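Local atomic coordinates of putative fructosamine-3-kinase (Thermobifida fusca YX, PDB entry 3F7W), a protein that belongs to the fructosamine kinase family and probably acts as a kinase, perhaps phosphorylating sugar-derived groups on proteins. Residues 139-142 / 143-146. Numbering follows the deposited sequence.
Sequences STWP and EFYA
The hydroxyl of Thr140 donates to the carboxylate of Glu143, with Thr140 OG1 2.6 Å from Glu143 OE1, and it meets that oxygen from above the carboxylate plane, 45° out of it. Two torsions bring the groups together: Thr140 carries OG1 between its backbone N and carbonyl carbon, and the chain of Glu143 bends at chi2 (70°) to fold its acid back toward the start of the helix. Thr140 holds the N-cap position, yet its hydroxyl caps no backbone NH; Glu143, in the first turn, would be expected to interact favourably with the positive end of the helix dipole. Pro142 suits this turn, where its missing NH costs no helical bond, while Pro142 O still accepts from Ala146 N, 3.0 Å away. One residue earlier, the bond from Tyr145 N to Trp141 O is shorter, 2.7 Å, whereas that from Phe144 N to Thr140 O is weak at 3.3 Å.

One turn apart, Trp141 and Tyr145 run side by side in an offset stack, their planes 23° apart; the broad, flat indole of buried Trp141 offers its six-membered ring to the phenol. Trp141 CZ2 sits over the phenol face, 3.3 Å from Tyr145 CG, and Tyr145 CB makes a CH-pi contact with the indole face. Phe144, wholly apolar, turns its ring edge to Trp141, Phe144 CD2 lying 4.1 Å from Trp141 CD1. A leucine in place of Trp141 would probably leave the Tyr145 ring without its stacking partner and open a gap beside it.

Tyr145 adds a hydroxyl that reaches beyond the stack to Leu257 O and His261 N. Trp141 also meets His258, His218 and Phe120, and with Pro142 touches Leu178; this i, i+4 aromatic pair thus joins the N-terminal turn of helix 141-159 to helices 251-270 and 178-181.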
loop_
_atom_site.group_PDB
_atom_site.type_symbol
_atom_site.label_atom_id
_atom_site.label_comp_id
_atom_site.label_asym_id
_atom_site.label_seq_id
_atom_site.Cartn_x
_atom_site.Cartn_y
_atom_site.Cartn_z
ATOM N N SER A 139 6.064 10.380 -16.323
ATOM C CA SER A 139 6.940 9.505 -17.074
ATOM C C SER A 139 8.275 9.226 -16.371
ATOM O O SER A 139 8.967 8.289 -16.734
ATOM C CB SER A 139 7.193 10.123 -18.459
ATOM O OG SER A 139 7.747 11.423 -18.317
ATOM N N THR A 140 8.656 10.059 -15.404
ATOM C CA THR A 140 9.956 9.953 -14.739
ATOM C C THR A 140 9.774 9.928 -13.216
ATOM O O THR A 140 8.928 10.637 -12.669
ATOM C CB THR A 140 10.882 11.121 -15.152
ATOM O OG1 THR A 140 10.270 12.373 -14.821
ATOM C CG2 THR A 140 11.154 11.081 -16.652
ATOM N N TRP A 141 10.564 9.105 -12.532
ATOM C CA TRP A 141 10.354 8.904 -11.105
ATOM C C TRP A 141 10.702 10.106 -10.196
ATOM O O TRP A 141 9.912 10.437 -9.304
ATOM C CB TRP A 141 11.036 7.610 -10.624
ATOM C CG TRP A 141 10.737 7.333 -9.187
ATOM C CD1 TRP A 141 9.612 6.809 -8.682
ATOM C CD2 TRP A 141 11.582 7.634 -8.080
ATOM N NE1 TRP A 141 9.682 6.750 -7.307
ATOM C CE2 TRP A 141 10.892 7.244 -6.913
ATOM C CE3 TRP A 141 12.857 8.187 -7.961
ATOM C CZ2 TRP A 141 11.425 7.396 -5.649
ATOM C CZ3 TRP A 141 13.388 8.346 -6.696
ATOM C CH2 TRP A 141 12.668 7.935 -5.550
ATOM N N PRO A 142 11.876 10.744 -10.385
ATOM C CA PRO A 142 12.214 11.812 -9.433
ATOM C C PRO A 142 11.158 12.907 -9.347
ATOM O O PRO A 142 10.807 13.335 -8.248
ATOM C CB PRO A 142 13.554 12.375 -9.981
ATOM C CG PRO A 142 14.137 11.238 -10.751
ATOM C CD PRO A 142 12.943 10.557 -11.385
ATOM N N GLU A 143 10.635 13.332 -10.492
ATOM C CA GLU A 143 9.575 14.343 -10.511
ATOM C C GLU A 143 8.272 13.847 -9.866
ATOM O O GLU A 143 7.622 14.555 -9.107
ATOM C CB GLU A 143 9.300 14.769 -11.956
ATOM C CG GLU A 143 10.415 15.595 -12.604
ATOM C CD GLU A 143 11.710 14.825 -12.921
ATOM O OE1 GLU A 143 11.715 13.570 -13.082
ATOM O OE2 GLU A 143 12.749 15.512 -13.028
ATOM N N PHE A 144 7.865 12.648 -10.235
ATOM C CA PHE A 144 6.717 12.023 -9.629
ATOM C C PHE A 144 6.852 11.944 -8.097
ATOM O O PHE A 144 5.938 12.313 -7.355
ATOM C CB PHE A 144 6.552 10.625 -10.238
ATOM C CG PHE A 144 5.577 9.763 -9.524
ATOM C CD1 PHE A 144 4.215 9.993 -9.636
ATOM C CD2 PHE A 144 6.021 8.700 -8.743
ATOM C CE1 PHE A 144 3.315 9.190 -8.962
ATOM C CE2 PHE A 144 5.114 7.887 -8.081
ATOM C CZ PHE A 144 3.769 8.139 -8.194
ATOM N N TYR A 145 8.002 11.471 -7.619
ATOM C CA TYR A 145 8.175 11.251 -6.194
ATOM C C TYR A 145 8.166 12.584 -5.436
ATOM O O TYR A 145 7.410 12.757 -4.486
ATOM C CB TYR A 145 9.477 10.513 -5.948
ATOM C CG TYR A 145 9.631 9.958 -4.551
ATOM C CD1 TYR A 145 8.728 9.033 -4.052
ATOM C CD2 TYR A 145 10.707 10.323 -3.744
ATOM C CE1 TYR A 145 8.888 8.482 -2.768
ATOM C CE2 TYR A 145 10.875 9.777 -2.473
ATOM C CZ TYR A 145 9.954 8.861 -1.983
ATOM O OH TYR A 145 10.095 8.317 -0.722
ATOM N N ALA A 146 8.975 13.537 -5.901
ATOM C CA ALA A 146 9.058 14.855 -5.269
ATOM C C ALA A 146 7.687 15.533 -5.223
ATOM O O ALA A 146 7.210 15.907 -4.152
ATOM C CB ALA A 146 10.091 15.738 -5.964
#